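Local coordinates for protein FOKI restriction endonuclease (Planomicrobium okeanokoites, PDB 2FOK) that recognises a specific DNA sequence through an N-terminal recognition region and hydrolyses the DNA with a C-terminal metal-dependent cleavage domain, as a type IIS restriction endonuclease, at residues D63-L71 with I123-I131; A82-A90 with K99-S107. All blocks are in the same frame, centred on the assembly; numbering follows the deposited sequence.

Contact 1: D63-L71 with I123-I131; sequences DLIYTYKEL and INKSDSFVI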
ATOM      1  N   ASP A  63      26.711 -24.619 -13.376  1.00 32.21           N
ATOM      2  CA  ASP A  63      26.420 -23.656 -12.325  1.00 31.41           C
ATOM      3  C   ASP A  63      25.282 -22.819 -12.873  1.00 29.96           C
ATOM      4  O   ASP A  63      25.478 -21.959 -13.724  1.00 34.05           O
ATOM      5  CB  ASP A  63      27.653 -22.793 -12.049  1.00 31.57           C
ATOM      6  CG  ASP A  63      28.793 -23.594 -11.440  1.00 29.74           C
ATOM      7  OD1 ASP A  63      28.513 -24.505 -10.634  1.00 25.10           O
ATOM      8  OD2 ASP A  63      29.964 -23.320 -11.770  1.00 33.70           O
ATOM      9  N   LEU A  64      24.088 -23.090 -12.372  1.00 31.27           N
ATOM     10  CA  LEU A  64      22.878 -22.430 -12.818  1.00 29.97           C
ATOM     11  C   LEU A  64      22.646 -21.013 -12.322  1.00 28.47           C
ATOM     12  O   LEU A  64      22.665 -20.731 -11.121  1.00 28.79           O
ATOM     13  CB  LEU A  64      21.668 -23.299 -12.460  1.00 28.38           C
ATOM     14  CG  LEU A  64      21.602 -24.662 -13.157  1.00 29.53           C
ATOM     15  CD1 LEU A  64      20.638 -25.586 -12.401  1.00 30.15           C
ATOM     16  CD2 LEU A  64      21.161 -24.466 -14.599  1.00 24.82           C
ATOM     17  N   ILE A  65      22.416 -20.129 -13.279  1.00 27.47           N
ATOM     18  CA  ILE A  65      22.133 -18.738 -13.001  1.00 30.55           C
ATOM     19  C   ILE A  65      21.143 -18.347 -14.095  1.00 30.10           C
ATOM     20  O   ILE A  65      21.340 -18.691 -15.262  1.00 35.01           O
ATOM     21  CB  ILE A  65      23.423 -17.877 -13.062  1.00 30.15           C
ATOM     22  CG1 ILE A  65      23.065 -16.384 -12.997  1.00 29.38           C
ATOM     23  CG2 ILE A  65      24.219 -18.202 -14.324  1.00 31.55           C
ATOM     24  CD1 ILE A  65      24.074 -15.533 -12.237  1.00 22.15           C
ATOM     25  N   TYR A  66      20.060 -17.676 -13.714  1.00 29.22           N
ATOM     26  CA  TYR A  66      19.038 -17.264 -14.678  1.00 25.42           C
ATOM     27  C   TYR A  66      18.799 -15.764 -14.577  1.00 24.89           C
ATOM     28  O   TYR A  66      18.789 -15.210 -13.483  1.00 23.08           O
ATOM     29  CB  TYR A  66      17.704 -17.993 -14.416  1.00 27.89           C
ATOM     30  CG  TYR A  66      17.761 -19.513 -14.351  1.00 25.54           C
ATOM     31  CD1 TYR A  66      18.299 -20.268 -15.396  1.00 28.79           C
ATOM     32  CD2 TYR A  66      17.244 -20.198 -13.256  1.00 26.53           C
ATOM     33  CE1 TYR A  66      18.317 -21.674 -15.349  1.00 22.48           C
ATOM     34  CE2 TYR A  66      17.257 -21.600 -13.199  1.00 25.59           C
ATOM     35  CZ  TYR A  66      17.794 -22.326 -14.247  1.00 23.31           C
ATOM     36  OH  TYR A  66      17.815 -23.703 -14.180  1.00 24.24           O
ATOM     37  N   THR A  67      18.606 -15.106 -15.717  1.00 26.73           N
ATOM     38  CA  THR A  67      18.348 -13.668 -15.724  1.00 29.04           C
ATOM     39  C   THR A  67      16.862 -13.465 -15.516  1.00 29.55           C
ATOM     40  O   THR A  67      16.067 -14.391 -15.692  1.00 30.19           O
ATOM     41  CB  THR A  67      18.721 -13.005 -17.068  1.00 27.14           C
ATOM     42  OG1 THR A  67      17.836 -13.474 -18.088  1.00 35.95           O
ATOM     43  CG2 THR A  67      20.153 -13.324 -17.456  1.00 32.64           C
ATOM     44  N   TYR A  68      16.483 -12.249 -15.151  1.00 30.57           N
ATOM     45  CA  TYR A  68      15.081 -11.937 -14.920  1.00 29.70           C
ATOM     46  C   TYR A  68      14.223 -12.382 -16.099  1.00 30.02           C
ATOM     47  O   TYR A  68      13.224 -13.076 -15.919  1.00 29.39           O
ATOM     48  CB  TYR A  68      14.906 -10.433 -14.703  1.00 31.85           C
ATOM     49  CG  TYR A  68      13.790 -10.082 -13.746  1.00 29.99           C
ATOM     50  CD1 TYR A  68      12.452 -10.140 -14.150  1.00 29.37           C
ATOM     51  CD2 TYR A  68      14.072  -9.686 -12.439  1.00 28.88           C
ATOM     52  CE1 TYR A  68      11.415  -9.812 -13.268  1.00 32.19           C
ATOM     53  CE2 TYR A  68      13.049  -9.356 -11.549  1.00 33.29           C
ATOM     54  CZ  TYR A  68      11.725  -9.422 -11.970  1.00 31.24           C
ATOM     55  OH  TYR A  68      10.721  -9.102 -11.091  1.00 32.80           O
ATOM     56  N   LYS A  69      14.629 -11.990 -17.306  1.00 30.07           N
ATOM     57  CA  LYS A  69      13.899 -12.336 -18.517  1.00 25.32           C
ATOM     58  C   LYS A  69      13.702 -13.837 -18.697  1.00 25.38           C
ATOM     59  O   LYS A  69      12.578 -14.308 -18.856  1.00 26.80           O
ATOM     60  CB  LYS A  69      14.608 -11.757 -19.740  1.00 24.73           C
ATOM     61  CG  LYS A  69      13.835 -11.963 -21.026  1.00 25.92           C
ATOM     62  CD  LYS A  69      14.079 -10.863 -22.028  1.00 29.31           C
ATOM     63  CE  LYS A  69      13.162 -11.027 -23.237  1.00 26.80           C
ATOM     64  NZ  LYS A  69      12.137 -12.104 -23.043  1.00 31.56           N
ATOM     65  N   GLU A  70      14.791 -14.592 -18.669  1.00 27.81           N
ATOM     66  CA  GLU A  70      14.713 -16.046 -18.836  1.00 28.61           C
ATOM     67  C   GLU A  70      13.655 -16.690 -17.923  1.00 27.69           C
ATOM     68  O   GLU A  70      12.995 -17.654 -18.308  1.00 27.32           O
ATOM     69  CB  GLU A  70      16.086 -16.676 -18.559  1.00 28.82           C
ATOM     70  CG  GLU A  70      17.096 -16.530 -19.687  1.00 29.48           C
ATOM     71  CD  GLU A  70      18.531 -16.455 -19.183  1.00 35.89           C
ATOM     72  OE1 GLU A  70      18.774 -16.800 -18.008  1.00 34.41           O
ATOM     73  OE2 GLU A  70      19.422 -16.051 -19.958  1.00 35.24           O
ATOM     74  N   LEU A  71      13.502 -16.153 -16.715  1.00 26.91           N
ATOM     75  CA  LEU A  71      12.533 -16.667 -15.744  1.00 26.11           C
ATOM     76  C   LEU A  71      11.100 -16.152 -15.937  1.00 27.82           C
ATOM     77  O   LEU A  71      10.147 -16.920 -15.883  1.00 28.53           O
ATOM     78  CB  LEU A  71      12.976 -16.309 -14.323  1.00 24.51           C
ATOM     79  CG  LEU A  71      14.059 -17.155 -13.646  1.00 20.85           C
ATOM     80  CD1 LEU A  71      14.814 -16.313 -12.614  1.00 12.18           C
ATOM     81  CD2 LEU A  71      13.411 -18.340 -12.980  1.00 19.11           C
ATOM     82  N   ILE A 123      21.455 -10.882  -8.117  1.00 28.67           N
ATOM     83  CA  ILE A 123      22.755 -10.280  -8.380  1.00 28.68           C
ATOM     84  C   ILE A 123      22.556  -9.030  -9.218  1.00 30.59           C
ATOM     85  O   ILE A 123      22.412  -9.110 -10.440  1.00 32.07           O
ATOM     86  CB  ILE A 123      23.689 -11.243  -9.149  1.00 25.64           C
ATOM     87  CG1 ILE A 123      24.068 -12.415  -8.251  1.00 26.63           C
ATOM     88  CG2 ILE A 123      24.956 -10.510  -9.592  1.00 24.11           C
ATOM     89  CD1 ILE A 123      23.254 -13.653  -8.501  1.00 28.43           C
ATOM     90  N   ASN A 124      22.552  -7.879  -8.555  1.00 30.50           N
ATOM     91  CA  ASN A 124      22.369  -6.595  -9.230  1.00 34.30           C
ATOM     92  C   ASN A 124      23.371  -6.444 -10.365  1.00 34.20           C
ATOM     93  O   ASN A 124      24.451  -7.019 -10.310  1.00 39.97           O
ATOM     94  CB  ASN A 124      22.569  -5.442  -8.239  1.00 28.51           C
ATOM     95  CG  ASN A 124      21.296  -5.060  -7.521  1.00 26.62           C
ATOM     96  OD1 ASN A 124      20.550  -4.198  -7.977  1.00 30.11           O
ATOM     97  ND2 ASN A 124      21.039  -5.698  -6.386  1.00 23.12           N
ATOM     98  N   LYS A 125      23.012  -5.681 -11.393  1.00 35.97           N
ATOM     99  CA  LYS A 125      23.922  -5.437 -12.517  1.00 38.41           C
ATOM    100  C   LYS A 125      23.985  -6.582 -13.511  1.00 35.45           C
ATOM    101  O   LYS A 125      24.336  -6.390 -14.674  1.00 35.07           O
ATOM    102  CB  LYS A 125      25.337  -5.126 -11.996  1.00 40.86           C
ATOM    103  N   SER A 126      23.656  -7.773 -13.037  1.00 34.27           N
ATOM    104  CA  SER A 126      23.649  -8.967 -13.868  1.00 31.89           C
ATOM    105  C   SER A 126      22.178  -9.322 -14.105  1.00 32.09           C
ATOM    106  O   SER A 126      21.850 -10.154 -14.963  1.00 30.42           O
ATOM    107  CB  SER A 126      24.365 -10.103 -13.136  1.00 30.73           C
ATOM    108  OG  SER A 126      24.499 -11.239 -13.963  1.00 31.45           O
ATOM    109  N   ASP A 127      21.304  -8.673 -13.329  1.00 30.37           N
ATOM    110  CA  ASP A 127      19.859  -8.876 -13.418  1.00 29.52           C
ATOM    111  C   ASP A 127      19.564 -10.365 -13.366  1.00 26.24           C
ATOM    112  O   ASP A 127      18.678 -10.853 -14.068  1.00 22.61           O
ATOM    113  CB  ASP A 127      19.336  -8.292 -14.736  1.00 31.70           C
ATOM    114  CG  ASP A 127      17.880  -7.881 -14.662  1.00 31.57           C
ATOM    115  OD1 ASP A 127      17.371  -7.648 -13.542  1.00 29.95           O
ATOM    116  OD2 ASP A 127      17.246  -7.791 -15.740  1.00 34.01           O
ATOM    117  N   SER A 128      20.308 -11.077 -12.522  1.00 24.62           N
ATOM    118  CA  SER A 128      20.170 -12.523 -12.405  1.00 24.85           C
ATOM    119  C   SER A 128      19.979 -13.057 -10.989  1.00 23.46           C
ATOM    120  O   SER A 128      20.205 -12.354 -10.011  1.00 23.07           O
ATOM    121  CB  SER A 128      21.399 -13.193 -13.028  1.00 24.02           C
ATOM    122  OG  SER A 128      21.548 -12.800 -14.378  1.00 22.39           O
ATOM    123  N   PHE A 129      19.561 -14.317 -10.900  1.00 24.17           N
ATOM    124  CA  PHE A 129      19.346 -14.983  -9.621  1.00 24.26           C
ATOM    125  C   PHE A 129      20.033 -16.353  -9.588  1.00 24.75           C
ATOM    126  O   PHE A 129      20.292 -16.966 -10.634  1.00 19.68           O
ATOM    127  CB  PHE A 129      17.850 -15.237  -9.351  1.00 25.30           C
ATOM    128  CG  PHE A 129      16.975 -14.016  -9.437  1.00 23.26           C
ATOM    129  CD1 PHE A 129      16.725 -13.404 -10.657  1.00 20.75           C
ATOM    130  CD2 PHE A 129      16.343 -13.524  -8.300  1.00 25.16           C
ATOM    131  CE1 PHE A 129      15.861 -12.330 -10.754  1.00 22.03           C
ATOM    132  CE2 PHE A 129      15.469 -12.444  -8.383  1.00 21.87           C
ATOM    133  CZ  PHE A 129      15.227 -11.846  -9.617  1.00 23.90           C
ATOM    134  N   VAL A 130      20.307 -16.818  -8.368  1.00 22.15           N
ATOM    135  CA  VAL A 130      20.879 -18.136  -8.125  1.00 20.87           C
ATOM    136  C   VAL A 130      20.235 -18.625  -6.825  1.00 21.14           C
ATOM    137  O   VAL A 130      19.724 -17.835  -6.045  1.00 24.99           O
ATOM    138  CB  VAL A 130      22.424 -18.115  -7.944  1.00 20.64           C
ATOM    139  CG1 VAL A 130      23.103 -17.678  -9.238  1.00 16.18           C
ATOM    140  CG2 VAL A 130      22.803 -17.203  -6.785  1.00 19.04           C
ATOM    141  N   ILE A 131      20.243 -19.928  -6.610  1.00 18.75           N
ATOM    142  CA  ILE A 131      19.669 -20.501  -5.408  1.00 20.57           C
ATOM    143  C   ILE A 131      20.627 -20.192  -4.255  1.00 22.10           C
ATOM    144  O   ILE A 131      21.781 -19.825  -4.493  1.00 21.52           O
ATOM    145  CB  ILE A 131      19.499 -22.031  -5.586  1.00 14.45           C
ATOM    146  CG1 ILE A 131      18.492 -22.577  -4.580  1.00 18.62           C
ATOM    147  CG2 ILE A 131      20.849 -22.731  -5.448  1.00 16.39           C
ATOM    148  CD1 ILE A 131      18.082 -24.037  -4.842  1.00  9.68           C
TER
HETATM  149  O   HOH W   1      21.033 -21.708  -9.144  1.00 18.59           O
HETATM  150  O   HOH W   2      16.561  -9.820 -17.366  1.00 34.80           O

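Contact 2: A82-A90 with K99-S107; sequences APCDAIIQA and KGYIDNWSS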
ATOM      1  N   ALA A  82      -1.410 -15.364 -24.886  1.00 39.92           N
ATOM      2  CA  ALA A  82       0.076 -15.298 -25.019  1.00 38.39           C
ATOM      3  C   ALA A  82       0.665 -16.694 -24.892  1.00 37.91           C
ATOM      4  O   ALA A  82       0.077 -17.571 -24.266  1.00 37.58           O
ATOM      5  CB  ALA A  82       0.667 -14.382 -23.949  1.00 36.35           C
ATOM      6  N   PRO A  83       1.833 -16.924 -25.506  1.00 37.34           N
ATOM      7  CA  PRO A  83       2.490 -18.230 -25.450  1.00 38.78           C
ATOM      8  C   PRO A  83       3.381 -18.374 -24.215  1.00 38.75           C
ATOM      9  O   PRO A  83       3.400 -17.492 -23.353  1.00 40.17           O
ATOM     10  CB  PRO A  83       3.295 -18.282 -26.749  1.00 34.81           C
ATOM     11  CG  PRO A  83       3.320 -16.852 -27.278  1.00 37.27           C
ATOM     12  CD  PRO A  83       2.596 -15.965 -26.315  1.00 35.50           C
ATOM     13  N   CYS A  84       4.093 -19.495 -24.122  1.00 37.30           N
ATOM     14  CA  CYS A  84       5.002 -19.728 -23.005  1.00 36.74           C
ATOM     15  C   CYS A  84       6.282 -18.981 -23.365  1.00 36.68           C
ATOM     16  O   CYS A  84       6.870 -19.219 -24.415  1.00 34.41           O
ATOM     17  CB  CYS A  84       5.286 -21.223 -22.837  1.00 36.01           C
ATOM     18  SG  CYS A  84       5.580 -21.783 -21.133  1.00 32.67           S
ATOM     19  N   ASP A  85       6.707 -18.076 -22.492  1.00 38.07           N
ATOM     20  CA  ASP A  85       7.898 -17.274 -22.739  1.00 38.14           C
ATOM     21  C   ASP A  85       9.079 -17.563 -21.803  1.00 36.37           C
ATOM     22  O   ASP A  85      10.162 -16.993 -21.981  1.00 34.79           O
ATOM     23  CB  ASP A  85       7.527 -15.786 -22.639  1.00 37.80           C
ATOM     24  CG  ASP A  85       8.411 -14.902 -23.499  1.00 42.78           C
ATOM     25  OD1 ASP A  85       8.200 -14.868 -24.729  1.00 42.49           O
ATOM     26  OD2 ASP A  85       9.322 -14.240 -22.947  1.00 46.82           O
ATOM     27  N   ALA A  86       8.903 -18.447 -20.822  1.00 33.62           N
ATOM     28  CA  ALA A  86      10.003 -18.686 -19.897  1.00 30.58           C
ATOM     29  C   ALA A  86       9.913 -19.890 -18.968  1.00 30.97           C
ATOM     30  O   ALA A  86       8.942 -20.648 -18.986  1.00 28.51           O
ATOM     31  CB  ALA A  86      10.219 -17.436 -19.078  1.00 30.70           C
ATOM     32  N   ILE A  87      10.951 -20.034 -18.142  1.00 32.05           N
ATOM     33  CA  ILE A  87      11.068 -21.121 -17.172  1.00 31.56           C
ATOM     34  C   ILE A  87       9.950 -21.154 -16.131  1.00 33.36           C
ATOM     35  O   ILE A  87       9.215 -22.136 -16.038  1.00 38.80           O
ATOM     36  CB  ILE A  87      12.413 -21.055 -16.415  1.00 30.84           C
ATOM     37  CG1 ILE A  87      13.575 -21.080 -17.410  1.00 30.67           C
ATOM     38  CG2 ILE A  87      12.515 -22.214 -15.436  1.00 25.94           C
ATOM     39  CD1 ILE A  87      14.922 -20.819 -16.776  1.00 24.68           C
ATOM     40  N   ILE A  88       9.814 -20.095 -15.342  1.00 31.44           N
ATOM     41  CA  ILE A  88       8.768 -20.096 -14.327  1.00 29.25           C
ATOM     42  C   ILE A  88       7.417 -20.370 -14.977  1.00 27.25           C
ATOM     43  O   ILE A  88       6.636 -21.185 -14.491  1.00 25.60           O
ATOM     44  CB  ILE A  88       8.729 -18.754 -13.560  1.00 31.00           C
ATOM     45  CG1 ILE A  88      10.025 -18.603 -12.742  1.00 34.65           C
ATOM     46  CG2 ILE A  88       7.495 -18.705 -12.647  1.00 31.64           C
ATOM     47  CD1 ILE A  88       9.978 -17.584 -11.626  1.00 28.02           C
ATOM     48  N   GLN A  89       7.155 -19.691 -16.087  1.00 25.13           N
ATOM     49  CA  GLN A  89       5.908 -19.857 -16.813  1.00 25.99           C
ATOM     50  C   GLN A  89       5.626 -21.337 -17.055  1.00 26.19           C
ATOM     51  O   GLN A  89       4.533 -21.816 -16.764  1.00 24.61           O
ATOM     52  CB  GLN A  89       5.973 -19.117 -18.153  1.00 25.86           C
ATOM     53  CG  GLN A  89       5.553 -17.651 -18.099  1.00 29.28           C
ATOM     54  CD  GLN A  89       5.576 -16.984 -19.468  1.00 32.36           C
ATOM     55  OE1 GLN A  89       5.171 -17.574 -20.473  1.00 35.26           O
ATOM     56  NE2 GLN A  89       6.049 -15.746 -19.510  1.00 31.27           N
ATOM     57  N   ALA A  90       6.626 -22.058 -17.559  1.00 27.62           N
ATOM     58  CA  ALA A  90       6.490 -23.478 -17.879  1.00 26.71           C
ATOM     59  C   ALA A  90       6.535 -24.482 -16.726  1.00 30.48           C
ATOM     60  O   ALA A  90       6.077 -25.615 -16.883  1.00 31.29           O
ATOM     61  CB  ALA A  90       7.530 -23.870 -18.929  1.00 20.38           C
ATOM     62  N   LYS A  99      -4.105 -23.899 -20.721  1.00 41.99           N
ATOM     63  CA  LYS A  99      -2.777 -23.501 -21.281  1.00 44.42           C
ATOM     64  C   LYS A  99      -1.662 -24.476 -20.893  1.00 43.03           C
ATOM     65  O   LYS A  99      -0.942 -24.989 -21.753  1.00 42.70           O
ATOM     66  CB  LYS A  99      -2.407 -22.093 -20.807  1.00 42.91           C
ATOM     67  CG  LYS A  99      -3.288 -20.994 -21.375  1.00 44.77           C
ATOM     68  CD  LYS A  99      -3.114 -20.870 -22.881  1.00 45.27           C
ATOM     69  CE  LYS A  99      -3.284 -19.429 -23.349  1.00 41.59           C
ATOM     70  NZ  LYS A  99      -2.599 -18.464 -22.443  1.00 44.86           N
ATOM     71  N   GLY A 100      -1.530 -24.728 -19.595  1.00 40.47           N
ATOM     72  CA  GLY A 100      -0.493 -25.625 -19.119  1.00 40.19           C
ATOM     73  C   GLY A 100       0.676 -24.831 -18.561  1.00 38.75           C
ATOM     74  O   GLY A 100       1.707 -25.387 -18.180  1.00 36.43           O
ATOM     75  N   TYR A 101       0.509 -23.514 -18.518  1.00 37.41           N
ATOM     76  CA  TYR A 101       1.538 -22.632 -18.002  1.00 35.28           C
ATOM     77  C   TYR A 101       0.885 -21.348 -17.501  1.00 36.78           C
ATOM     78  O   TYR A 101      -0.289 -21.088 -17.794  1.00 34.77           O
ATOM     79  CB  TYR A 101       2.568 -22.331 -19.096  1.00 35.37           C
ATOM     80  CG  TYR A 101       2.003 -21.701 -20.346  1.00 35.72           C
ATOM     81  CD1 TYR A 101       1.769 -20.328 -20.414  1.00 36.17           C
ATOM     82  CD2 TYR A 101       1.712 -22.475 -21.470  1.00 40.58           C
ATOM     83  CE1 TYR A 101       1.259 -19.740 -21.569  1.00 39.48           C
ATOM     84  CE2 TYR A 101       1.201 -21.900 -22.634  1.00 39.13           C
ATOM     85  CZ  TYR A 101       0.977 -20.532 -22.676  1.00 41.94           C
ATOM     86  OH  TYR A 101       0.461 -19.960 -23.820  1.00 43.88           O
ATOM     87  N   ILE A 102       1.641 -20.556 -16.737  1.00 34.65           N
ATOM     88  CA  ILE A 102       1.133 -19.298 -16.182  1.00 31.37           C
ATOM     89  C   ILE A 102       1.703 -18.087 -16.913  1.00 28.67           C
ATOM     90  O   ILE A 102       2.699 -18.196 -17.618  1.00 31.55           O
ATOM     91  CB  ILE A 102       1.468 -19.164 -14.683  1.00 29.23           C
ATOM     92  CG1 ILE A 102       2.906 -19.615 -14.425  1.00 27.39           C
ATOM     93  CG2 ILE A 102       0.499 -19.995 -13.864  1.00 31.06           C
ATOM     94  CD1 ILE A 102       3.624 -18.800 -13.383  1.00 21.82           C
ATOM     95  N   ASP A 103       1.061 -16.939 -16.734  1.00 27.02           N
ATOM     96  CA  ASP A 103       1.470 -15.699 -17.379  1.00 28.92           C
ATOM     97  C   ASP A 103       2.683 -15.042 -16.722  1.00 28.70           C
ATOM     98  O   ASP A 103       3.192 -15.522 -15.709  1.00 29.18           O
ATOM     99  CB  ASP A 103       0.293 -14.720 -17.392  1.00 32.71           C
ATOM    100  CG  ASP A 103      -0.241 -14.433 -16.004  1.00 37.12           C
ATOM    101  OD1 ASP A 103      -1.021 -15.256 -15.474  1.00 36.89           O
ATOM    102  OD2 ASP A 103       0.124 -13.379 -15.438  1.00 42.08           O
ATOM    103  N   ASN A 104       3.135 -13.937 -17.308  1.00 30.40           N
ATOM    104  CA  ASN A 104       4.294 -13.198 -16.814  1.00 31.90           C
ATOM    105  C   ASN A 104       4.018 -12.371 -15.562  1.00 34.76           C
ATOM    106  O   ASN A 104       4.929 -11.768 -15.002  1.00 36.96           O
ATOM    107  CB  ASN A 104       4.841 -12.282 -17.917  1.00 30.32           C
ATOM    108  CG  ASN A 104       3.866 -11.177 -18.308  1.00 33.32           C
ATOM    109  OD1 ASN A 104       2.724 -11.442 -18.709  1.00 28.62           O
ATOM    110  ND2 ASN A 104       4.314  -9.929 -18.195  1.00 30.00           N
ATOM    111  N   TRP A 105       2.768 -12.335 -15.119  1.00 37.73           N
ATOM    112  CA  TRP A 105       2.430 -11.572 -13.926  1.00 36.37           C
ATOM    113  C   TRP A 105       2.507 -12.477 -12.705  1.00 35.90           C
ATOM    114  O   TRP A 105       3.092 -12.108 -11.685  1.00 37.13           O
ATOM    115  CB  TRP A 105       1.030 -10.967 -14.058  1.00 39.88           C
ATOM    116  CG  TRP A 105       0.984  -9.772 -14.963  1.00 43.54           C
ATOM    117  CD1 TRP A 105       0.098  -9.544 -15.976  1.00 46.99           C
ATOM    118  CD2 TRP A 105       1.884  -8.655 -14.960  1.00 47.09           C
ATOM    119  NE1 TRP A 105       0.388  -8.356 -16.608  1.00 46.30           N
ATOM    120  CE2 TRP A 105       1.480  -7.790 -16.005  1.00 46.59           C
ATOM    121  CE3 TRP A 105       2.993  -8.300 -14.178  1.00 49.70           C
ATOM    122  CZ2 TRP A 105       2.146  -6.593 -16.288  1.00 48.72           C
ATOM    123  CZ3 TRP A 105       3.657  -7.110 -14.460  1.00 50.47           C
ATOM    124  CH2 TRP A 105       3.229  -6.270 -15.509  1.00 50.80           C
ATOM    125  N   SER A 106       1.914 -13.660 -12.810  1.00 32.42           N
ATOM    126  CA  SER A 106       1.941 -14.620 -11.710  1.00 31.76           C
ATOM    127  C   SER A 106       3.352 -15.201 -11.554  1.00 29.60           C
ATOM    128  O   SER A 106       3.763 -15.588 -10.460  1.00 30.35           O
ATOM    129  CB  SER A 106       0.941 -15.747 -11.970  1.00 29.31           C
ATOM    130  OG  SER A 106      -0.093 -15.312 -12.836  1.00 31.25           O
ATOM    131  N   SER A 107       4.094 -15.261 -12.654  1.00 27.59           N
ATOM    132  CA  SER A 107       5.452 -15.784 -12.622  1.00 26.98           C
ATOM    133  C   SER A 107       6.275 -14.853 -11.734  1.00 27.93           C
ATOM    134  O   SER A 107       7.074 -15.293 -10.912  1.00 27.29           O
ATOM    135  CB  SER A 107       6.048 -15.809 -14.038  1.00 30.13           C
ATOM    136  OG  SER A 107       5.456 -16.815 -14.845  1.00 24.13           O
TER

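Contact 1: D63-L71 with I123-I131
The small antiparallel sheet of recognition subdomain 1 is completed here, where Tyr66 and Phe129 form a hydrogen-bonded pair between the outer strand 66-67 and the central strand 128-131. Tyr66 N reaches Phe129 O at 3.2 Å, and Phe129 N returns to Tyr66 O at 2.8 Å, almost in line with the carbonyl. One residue on, Thr67 and Ser128 form a non-hydrogen-bonded pair, with Thr67 CG2 against Ser128 OG. Tyr68 N then donates to Asp127 O (2.8 Å), a backbone bond that carries the contact past the strand into the first turn of helix 68-72. That start is closed by a capping box: Glu70 N bonds to Thr67 OG1, which chi1 of 67° brings between backbone N and carbonyl carbon, and Thr67 N bonds to Glu70 OE1 from above the carboxylate plane. Strands 120-123 and 128-131 make a beta hairpin beside the helices, an arrangement consistent with the wing of a winged helix-turn-helix unit. In the hairpin, Asp127 and Ser128 both face Ile123, a G1 beta bulge. The Asp127 carboxylate lies near Tyr68 CB; its OD2 pairs with Arg6 in a salt bridge and accepts a hydrogen bond from a water that itself accepts from Lys69 N, while OD1 bonds to Tyr122 OH. On the Phe129 side, Tyr68 CD2 comes to the edge of the Phe129 ring (3.6 Å from Phe129 CE1), the ring planes 54° apart, and Leu71 CD1 reaches Phe129 CD1 at 4.0 Å; Leu111 of helix 104-116 touches all three. On the Ser128 side, Ile65 CG1 lies against Ser128 CB, and Ile65 CD1 meets Val130 CG1 at 3.8 Å.

Contact 2: A82-A90 with K99-S107
Tyr101 OH donates to Ala82 O in a very short bond, modelled at 2.5 Å, a length probably too short to take literally, with the acceptor at the ring edge and in the ring plane; Lys99 NZ adds a weak bond to the same oxygen. Ile102 N bonds to Gln89 O at 3.2 Å, tying the chain ahead of helix 104-116 to helix 87-91. The Gln89 amide is gripped at both ends: OE1 accepts from Asp85 N at 2.6 Å, the donor above the carbonyl plane, and NE2 donates to Val72 O. These turns belong to the helical part of recognition subdomain 1, a member of the helix-turn-helix clan. Asp103 N-caps helix 104-116, its OD2 taking Trp105 N and Ser106 N from one face, while Ser107 OG and Ser107 N reach Asp103 O from opposite faces. Tyr101 CG sits between the backbone N and the carbonyl carbon (chi1 58°), which sends the ring between Cys84 CB, 4.0 Å from the ring centroid in a CH-pi contact, and Lys99 CB over the other face; Cys84 SG lies obliquely, 3.7 Å from Tyr101 CG. A leucine in place of Tyr101 would probably leave Ala82 O with the weak lysine bond and take from Cys84 the flat face it packs on. Farther along, Ser107 CB meets Ile88 CG2 at 3.5 Å, and Ile102 CD1 approaches Ile88 CG2 at 3.9 Å.

From the N terminus, the chain first passes residues 63-71, where strand 66-67 runs into helix 68-72, and returns to that strand only at 123-131; contact 1 thus closes a loop with 51 residues in between. Contact 2 lies wholly within this excursion and closes a much shorter one, with eight residues between 82-90 and 99-107. The two do not cross. They touch where helix 68-72 meets the start of helix 87-91: Glu70 O and Leu71 O probably accept from Ile87 N and Ile88 N. Sheet, short helices and the start of helix 104-116 are thereby joined within one recognition subdomain, the contact centres about 17 Å apart.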